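Local coordinates for ABC transporter substrate-binding protein (Vibrio cholerae, PDB 3LKV) that probably serves as the substrate-binding protein of an ABC transporter, holding a phenylalanine in its ligand pocket and several zinc ions at other sites in the crystal, at residues I143-N148 / L172-A177; S274-N279 / L295-S300. All blocks are in the same frame, centred on the assembly; numbering follows the deposited sequence.

Contact 1 (I143-N148 / L172-A177); sequences IGVVYN and LVEATA
Ile143 opens a parallel pairing with Leu172 in which the two strands run 20° apart, the two strands of a right-handed beta-alpha-beta crossover whose connecting helix is 152-167. This is the repeating unit of the Rossmann-like lobes of periplasmic binding proteins, and strand 171-176 is the outermost on this side of its sheet. The carbonyl O of Ile143 takes the amide N of Val173 at 2.7 Å, while Leu172 CD2 packs 3.9 Å from Ile143 CB; leucine CG stands beside its own backbone N (chi1 -86°), which directs the branch back over the neighbouring strand. At Gly144, which has no side chain, the CA-CA distance to Val173 falls to 4.5 Å, the shortest of the register, and the glycine CA-H meets Val173 O. Both bonds of Val145 are backbone ones: its N reaches Val173 O and its O accepts Ala175 N, so each strand alternates between giving and receiving. On the opposite face Val146 sends CG1, anti to the backbone N, to within 3.8 Å of Ala177 CB, and helix 183-191 packs against both residues. Tyr147 returns to the face of helix 152-167, where its ring also touches Met158. Thr176 CG2 lies over one face of the Tyr147 ring, a CH-pi contact 4.0 Å from the centroid and 22° off the normal, displaced toward the rim. The neighbouring Glu174 carboxylate is turned well out of the ring plane, with OE1 near the ring's edge; its OE2 forms a salt bridge with Lys162 of that helix. Beyond the strand end, Asn148 has its side-chain amide tied to Gly150 and Thr204, and its CB lies 3.2 Å from Ala177 O.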
ATOM      1  N   ILE A 143      33.310  14.535 -20.727  1.00 25.24           N
ATOM      2  CA  ILE A 143      32.132  14.032 -20.001  1.00 24.14           C
ATOM      3  C   ILE A 143      31.813  12.659 -20.509  1.00 23.68           C
ATOM      4  O   ILE A 143      31.633  12.451 -21.723  1.00 22.79           O
ATOM      5  CB  ILE A 143      30.931  14.964 -20.143  1.00 24.86           C
ATOM      6  CG1 ILE A 143      31.212  16.296 -19.463  1.00 25.54           C
ATOM      7  CG2 ILE A 143      29.651  14.347 -19.519  1.00 23.82           C
ATOM      8  CD1 ILE A 143      30.064  17.341 -19.645  1.00 25.28           C
ATOM      9  N   GLY A 144      31.754  11.721 -19.580  1.00 23.70           N
ATOM     10  CA  GLY A 144      31.402  10.337 -19.880  1.00 23.76           C
ATOM     11  C   GLY A 144      29.909  10.157 -19.701  1.00 24.25           C
ATOM     12  O   GLY A 144      29.294  10.811 -18.831  1.00 23.37           O
ATOM     13  N   VAL A 145      29.307   9.302 -20.523  1.00 23.86           N
ATOM     14  CA  VAL A 145      27.882   9.055 -20.375  1.00 24.32           C
ATOM     15  C   VAL A 145      27.562   7.675 -20.834  1.00 24.10           C
ATOM     16  O   VAL A 145      28.117   7.202 -21.817  1.00 24.82           O
ATOM     17  CB  VAL A 145      27.010  10.141 -21.099  1.00 25.22           C
ATOM     18  CG1 VAL A 145      27.351  10.253 -22.529  1.00 25.06           C
ATOM     19  CG2 VAL A 145      25.489   9.849 -20.932  1.00 24.75           C
ATOM     20  N   VAL A 146      26.732   6.990 -20.066  1.00 24.07           N
ATOM     21  CA  VAL A 146      26.256   5.667 -20.413  1.00 23.79           C
ATOM     22  C   VAL A 146      24.749   5.802 -20.639  1.00 24.80           C
ATOM     23  O   VAL A 146      24.069   6.450 -19.888  1.00 23.74           O
ATOM     24  CB  VAL A 146      26.494   4.689 -19.250  1.00 24.04           C
ATOM     25  CG1 VAL A 146      25.888   3.292 -19.574  1.00 21.31           C
ATOM     26  CG2 VAL A 146      28.033   4.577 -18.962  1.00 22.90           C
ATOM     27  N   TYR A 147      24.232   5.153 -21.655  1.00 25.03           N
ATOM     28  CA  TYR A 147      22.813   5.242 -21.934  1.00 26.64           C
ATOM     29  C   TYR A 147      22.333   4.034 -22.701  1.00 25.54           C
ATOM     30  O   TYR A 147      23.120   3.240 -23.197  1.00 24.89           O
ATOM     31  CB  TYR A 147      22.511   6.521 -22.708  1.00 26.26           C
ATOM     32  CG  TYR A 147      22.905   6.474 -24.132  1.00 30.47           C
ATOM     33  CD1 TYR A 147      21.992   6.094 -25.113  1.00 35.25           C
ATOM     34  CD2 TYR A 147      24.170   6.842 -24.538  1.00 32.04           C
ATOM     35  CE1 TYR A 147      22.352   6.079 -26.454  1.00 33.89           C
ATOM     36  CE2 TYR A 147      24.536   6.814 -25.874  1.00 31.68           C
ATOM     37  CZ  TYR A 147      23.634   6.432 -26.817  1.00 36.70           C
ATOM     38  OH  TYR A 147      23.992   6.421 -28.138  1.00 36.86           O
ATOM     39  N   ASN A 148      21.023   3.887 -22.727  1.00 26.47           N
ATOM     40  CA  ASN A 148      20.359   2.753 -23.375  1.00 26.04           C
ATOM     41  C   ASN A 148      19.666   3.250 -24.639  1.00 25.82           C
ATOM     42  O   ASN A 148      18.702   4.001 -24.574  1.00 24.50           O
ATOM     43  CB  ASN A 148      19.345   2.068 -22.448  1.00 25.86           C
ATOM     44  CG  ASN A 148      18.682   0.824 -23.101  1.00 26.09           C
ATOM     45  OD1 ASN A 148      18.767   0.605 -24.316  1.00 24.38           O
ATOM     46  ND2 ASN A 148      18.095  -0.007 -22.276  1.00 26.04           N
ATOM     47  N   LEU A 172      32.647  14.365 -25.403  1.00 28.02           N
ATOM     48  CA  LEU A 172      31.751  13.338 -24.851  1.00 28.63           C
ATOM     49  C   LEU A 172      32.340  11.976 -25.040  1.00 27.06           C
ATOM     50  O   LEU A 172      32.683  11.658 -26.106  1.00 26.28           O
ATOM     51  CB  LEU A 172      30.396  13.317 -25.585  1.00 28.50           C
ATOM     52  CG  LEU A 172      29.359  14.282 -25.081  1.00 33.16           C
ATOM     53  CD1 LEU A 172      27.995  13.996 -25.785  1.00 33.81           C
ATOM     54  CD2 LEU A 172      29.253  14.146 -23.553  1.00 33.31           C
ATOM     55  N   VAL A 173      32.421  11.180 -24.001  1.00 27.35           N
ATOM     56  CA  VAL A 173      32.827   9.811 -24.111  1.00 27.88           C
ATOM     57  C   VAL A 173      31.632   8.925 -23.805  1.00 27.83           C
ATOM     58  O   VAL A 173      31.121   8.951 -22.703  1.00 27.55           O
ATOM     59  CB  VAL A 173      33.915   9.499 -23.103  1.00 28.59           C
ATOM     60  CG1 VAL A 173      34.357   8.040 -23.264  1.00 28.94           C
ATOM     61  CG2 VAL A 173      35.106  10.453 -23.294  1.00 30.67           C
ATOM     62  N   GLU A 174      31.192   8.133 -24.767  1.00 27.39           N
ATOM     63  CA  GLU A 174      29.916   7.427 -24.681  1.00 28.04           C
ATOM     64  C   GLU A 174      30.028   5.922 -24.669  1.00 27.07           C
ATOM     65  O   GLU A 174      30.856   5.365 -25.374  1.00 28.03           O
ATOM     66  CB  GLU A 174      29.076   7.741 -25.909  1.00 29.20           C
ATOM     67  CG  GLU A 174      29.030   9.202 -26.310  1.00 34.44           C
ATOM     68  CD  GLU A 174      28.200   9.469 -27.593  1.00 39.14           C
ATOM     69  OE1 GLU A 174      27.403   8.591 -28.062  1.00 41.16           O
ATOM     70  OE2 GLU A 174      28.364  10.603 -28.106  1.00 43.92           O
ATOM     71  N   ALA A 175      29.159   5.253 -23.927  1.00 25.80           N
ATOM     72  CA  ALA A 175      29.025   3.822 -24.049  1.00 25.40           C
ATOM     73  C   ALA A 175      27.556   3.439 -23.863  1.00 25.59           C
ATOM     74  O   ALA A 175      26.825   4.099 -23.114  1.00 27.52           O
ATOM     75  CB  ALA A 175      29.878   3.151 -23.065  1.00 24.80           C
ATOM     76  N   THR A 176      27.108   2.387 -24.530  1.00 24.61           N
ATOM     77  CA  THR A 176      25.732   1.990 -24.374  1.00 24.72           C
ATOM     78  C   THR A 176      25.629   0.793 -23.477  1.00 24.42           C
ATOM     79  O   THR A 176      26.569   0.048 -23.340  1.00 23.10           O
ATOM     80  CB  THR A 176      25.026   1.719 -25.709  1.00 23.80           C
ATOM     81  OG1 THR A 176      25.739   0.730 -26.437  1.00 21.54           O
ATOM     82  CG2 THR A 176      24.945   3.011 -26.489  1.00 25.26           C
ATOM     83  N   ALA A 177      24.463   0.660 -22.851  1.00 23.71           N
ATOM     84  CA  ALA A 177      24.133  -0.462 -22.005  1.00 23.91           C
ATOM     85  C   ALA A 177      22.712  -0.851 -22.369  1.00 23.50           C
ATOM     86  O   ALA A 177      21.803  -0.048 -22.240  1.00 22.45           O
ATOM     87  CB  ALA A 177      24.222  -0.036 -20.528  1.00 23.61           C
TER

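Contact 2 (S274-N279 / L295-S300); sequences SDLVIN and LARATS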
ATOM      1  N   SER A 274      14.406  22.692 -10.462  1.00 38.02           N
ATOM      2  CA  SER A 274      15.127  21.521 -10.031  1.00 37.55           C
ATOM      3  C   SER A 274      15.824  21.889  -8.736  1.00 36.44           C
ATOM      4  O   SER A 274      16.119  23.041  -8.530  1.00 36.03           O
ATOM      5  CB  SER A 274      16.131  21.122 -11.116  1.00 37.96           C
ATOM      6  OG  SER A 274      15.518  21.076 -12.407  1.00 38.57           O
ATOM      7  N   ASP A 275      16.084  20.935  -7.849  1.00 35.23           N
ATOM      8  CA  ASP A 275      16.815  21.269  -6.617  1.00 34.33           C
ATOM      9  C   ASP A 275      18.276  20.876  -6.768  1.00 32.88           C
ATOM     10  O   ASP A 275      18.593  19.753  -7.158  1.00 32.49           O
ATOM     11  CB  ASP A 275      16.213  20.580  -5.392  1.00 34.75           C
ATOM     12  CG  ASP A 275      14.744  20.945  -5.175  1.00 37.67           C
ATOM     13  OD1 ASP A 275      14.467  22.156  -5.046  1.00 38.98           O
ATOM     14  OD2 ASP A 275      13.884  20.028  -5.174  1.00 41.99           O
ATOM     15  N   LEU A 276      19.153  21.825  -6.464  1.00 30.88           N
ATOM     16  CA  LEU A 276      20.580  21.600  -6.411  1.00 29.15           C
ATOM     17  C   LEU A 276      20.933  20.908  -5.121  1.00 28.22           C
ATOM     18  O   LEU A 276      20.741  21.463  -4.055  1.00 28.34           O
ATOM     19  CB  LEU A 276      21.306  22.942  -6.513  1.00 28.64           C
ATOM     20  CG  LEU A 276      22.835  22.941  -6.463  1.00 28.26           C
ATOM     21  CD1 LEU A 276      23.412  21.826  -7.312  1.00 22.75           C
ATOM     22  CD2 LEU A 276      23.430  24.389  -6.856  1.00 26.78           C
ATOM     23  N   VAL A 277      21.438  19.687  -5.214  1.00 27.72           N
ATOM     24  CA  VAL A 277      21.830  18.907  -4.049  1.00 27.77           C
ATOM     25  C   VAL A 277      23.303  18.503  -4.217  1.00 29.11           C
ATOM     26  O   VAL A 277      23.721  18.219  -5.332  1.00 29.30           O
ATOM     27  CB  VAL A 277      20.944  17.675  -3.935  1.00 27.42           C
ATOM     28  CG1 VAL A 277      21.377  16.796  -2.765  1.00 26.18           C
ATOM     29  CG2 VAL A 277      19.417  18.100  -3.872  1.00 26.29           C
ATOM     30  N   ILE A 278      24.084  18.528  -3.127  1.00 30.69           N
ATOM     31  CA  ILE A 278      25.536  18.222  -3.134  1.00 31.96           C
ATOM     32  C   ILE A 278      25.827  17.093  -2.162  1.00 33.70           C
ATOM     33  O   ILE A 278      25.330  17.110  -1.039  1.00 34.38           O
ATOM     34  CB  ILE A 278      26.416  19.421  -2.674  1.00 31.94           C
ATOM     35  CG1 ILE A 278      26.185  20.660  -3.526  1.00 31.69           C
ATOM     36  CG2 ILE A 278      27.902  19.046  -2.694  1.00 31.72           C
ATOM     37  CD1 ILE A 278      26.130  20.394  -5.019  1.00 33.84           C
ATOM     38  N   ASN A 279      26.620  16.113  -2.583  1.00 35.96           N
ATOM     39  CA  ASN A 279      27.073  15.074  -1.683  1.00 38.55           C
ATOM     40  C   ASN A 279      28.522  15.338  -1.246  1.00 41.90           C
ATOM     41  O   ASN A 279      29.484  14.911  -1.897  1.00 40.47           O
ATOM     42  CB  ASN A 279      26.919  13.699  -2.299  1.00 37.39           C
ATOM     43  CG  ASN A 279      27.080  12.607  -1.280  1.00 37.15           C
ATOM     44  OD1 ASN A 279      27.730  12.795  -0.239  1.00 36.09           O
ATOM     45  ND2 ASN A 279      26.480  11.459  -1.547  1.00 34.66           N
ATOM     46  N   LEU A 295      28.227  25.651  -3.175  1.00 66.04           N
ATOM     47  CA  LEU A 295      27.816  25.194  -1.829  1.00 67.42           C
ATOM     48  C   LEU A 295      26.785  26.156  -1.200  1.00 68.32           C
ATOM     49  O   LEU A 295      25.892  25.722  -0.460  1.00 68.14           O
ATOM     50  CB  LEU A 295      29.024  25.054  -0.884  1.00 67.68           C
ATOM     51  CG  LEU A 295      29.934  23.825  -0.969  1.00 68.37           C
ATOM     52  CD1 LEU A 295      31.200  23.984  -0.113  1.00 66.43           C
ATOM     53  CD2 LEU A 295      29.165  22.563  -0.556  1.00 69.17           C
ATOM     54  N   ALA A 296      26.930  27.449  -1.505  1.00 69.37           N
ATOM     55  CA  ALA A 296      25.988  28.507  -1.073  1.00 70.48           C
ATOM     56  C   ALA A 296      24.570  28.350  -1.639  1.00 71.34           C
ATOM     57  O   ALA A 296      23.604  28.632  -0.927  1.00 71.35           O
ATOM     58  CB  ALA A 296      26.531  29.897  -1.433  1.00 70.49           C
ATOM     59  N   ARG A 297      24.452  27.923  -2.906  1.00 72.14           N
ATOM     60  CA  ARG A 297      23.145  27.682  -3.552  1.00 72.41           C
ATOM     61  C   ARG A 297      22.513  26.320  -3.225  1.00 72.69           C
ATOM     62  O   ARG A 297      21.410  26.050  -3.661  1.00 71.94           O
ATOM     63  CB  ARG A 297      23.269  27.793  -5.076  1.00 72.50           C
ATOM     64  CG  ARG A 297      23.646  29.173  -5.593  1.00 73.23           C
ATOM     65  CD  ARG A 297      23.202  29.414  -7.062  1.00 73.54           C
ATOM     66  NE  ARG A 297      23.562  28.329  -7.978  1.00 72.72           N
ATOM     67  CZ  ARG A 297      24.789  28.090  -8.441  1.00 72.94           C
ATOM     68  NH1 ARG A 297      25.827  28.841  -8.080  1.00 73.03           N
ATOM     69  NH2 ARG A 297      24.988  27.082  -9.269  1.00 72.24           N
ATOM     70  N   ALA A 298      23.198  25.469  -2.467  1.00 73.77           N
ATOM     71  CA  ALA A 298      22.760  24.080  -2.285  1.00 74.88           C
ATOM     72  C   ALA A 298      21.542  24.006  -1.401  1.00 76.32           C
ATOM     73  O   ALA A 298      21.662  24.194  -0.187  1.00 77.13           O
ATOM     74  CB  ALA A 298      23.859  23.235  -1.683  1.00 74.54           C
ATOM     75  N   THR A 299      20.378  23.710  -1.997  1.00 77.44           N
ATOM     76  CA  THR A 299      19.117  23.553  -1.234  1.00 77.97           C
ATOM     77  C   THR A 299      19.234  22.383  -0.247  1.00 78.48           C
ATOM     78  O   THR A 299      18.443  22.261   0.676  1.00 77.99           O
ATOM     79  CB  THR A 299      17.801  23.371  -2.145  1.00 78.11           C
ATOM     80  OG1 THR A 299      17.711  22.035  -2.665  1.00 77.82           O
ATOM     81  CG2 THR A 299      17.729  24.383  -3.300  1.00 77.86           C
ATOM     82  N   SER A 300      20.221  21.523  -0.444  1.00 79.47           N
ATOM     83  CA  SER A 300      20.458  20.446   0.495  1.00 80.64           C
ATOM     84  C   SER A 300      21.908  20.031   0.357  1.00 81.43           C
ATOM     85  O   SER A 300      22.594  20.490  -0.569  1.00 81.17           O
ATOM     86  CB  SER A 300      19.500  19.280   0.227  1.00 80.82           C
ATOM     87  OG  SER A 300      19.815  18.166   1.049  1.00 81.75           O
TER
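Leu276 CD2 lies 3.8 Å from Arg297 CB, in the apolar, close-packed part of this contact, and also approaches the guanidinium through NH2, the two side chains crossing at a slant; CG is anti to the backbone N (chi1 179°), which swings the leucine's end toward the arginine although the CB does not point straight at segment 295-300. Two residues on, Ile278 places CG1 3.9 Å from Ala298 CB and CG2 4.3 Å from Leu295 CD2, the latter a more distant touch. Leu132 of helix 126-136 meets both Leu276 and Arg297, and Arg297 NH2 carries a salt bridge to Glu135 of the same helix. In the fold, strand 275-278 is the edge strand of a mixed sheet, antiparallel to strand 237-240, and the chain leaving helix 292-297 comes back along the edge that faces away from strand 237-240. The polar side is looser. Leu276 O receives two bonds from Thr299, both weak: the amide N at 3.1 Å, bent to 122° at the hydrogen, and the hydroxyl OG1 at 3.4 Å. Thr299, an exposed residue, also brings OG1 to 3.4 Å from Asp275 CB, their side chains crossing at about a right angle. Farther along, Ser300 CB stands 4.3 Å from Val277 CG2.

Contacts 1 and 2 sit at the two ends of one mixed sheet, whose order runs 171-176, 142-147, 196-199, 223-225, 237-240, 275-278. Contact 1 pairs the first two strands of that order; contact 2 places the C-terminal tail against the last. Their centres lie about 25 Å apart and their nearest atoms about 15 Å, so they do not touch. They come in series along the chain: the 143-148/172-177 pairing closes before 274-279 begins. Parallel strands dominate one end, whereas the other ends in an antiparallel strand laid down late in the sequence, so strands from the first and the last parts of this sheet's sequence lie at its two edges, and the C-terminal tail packs on the second.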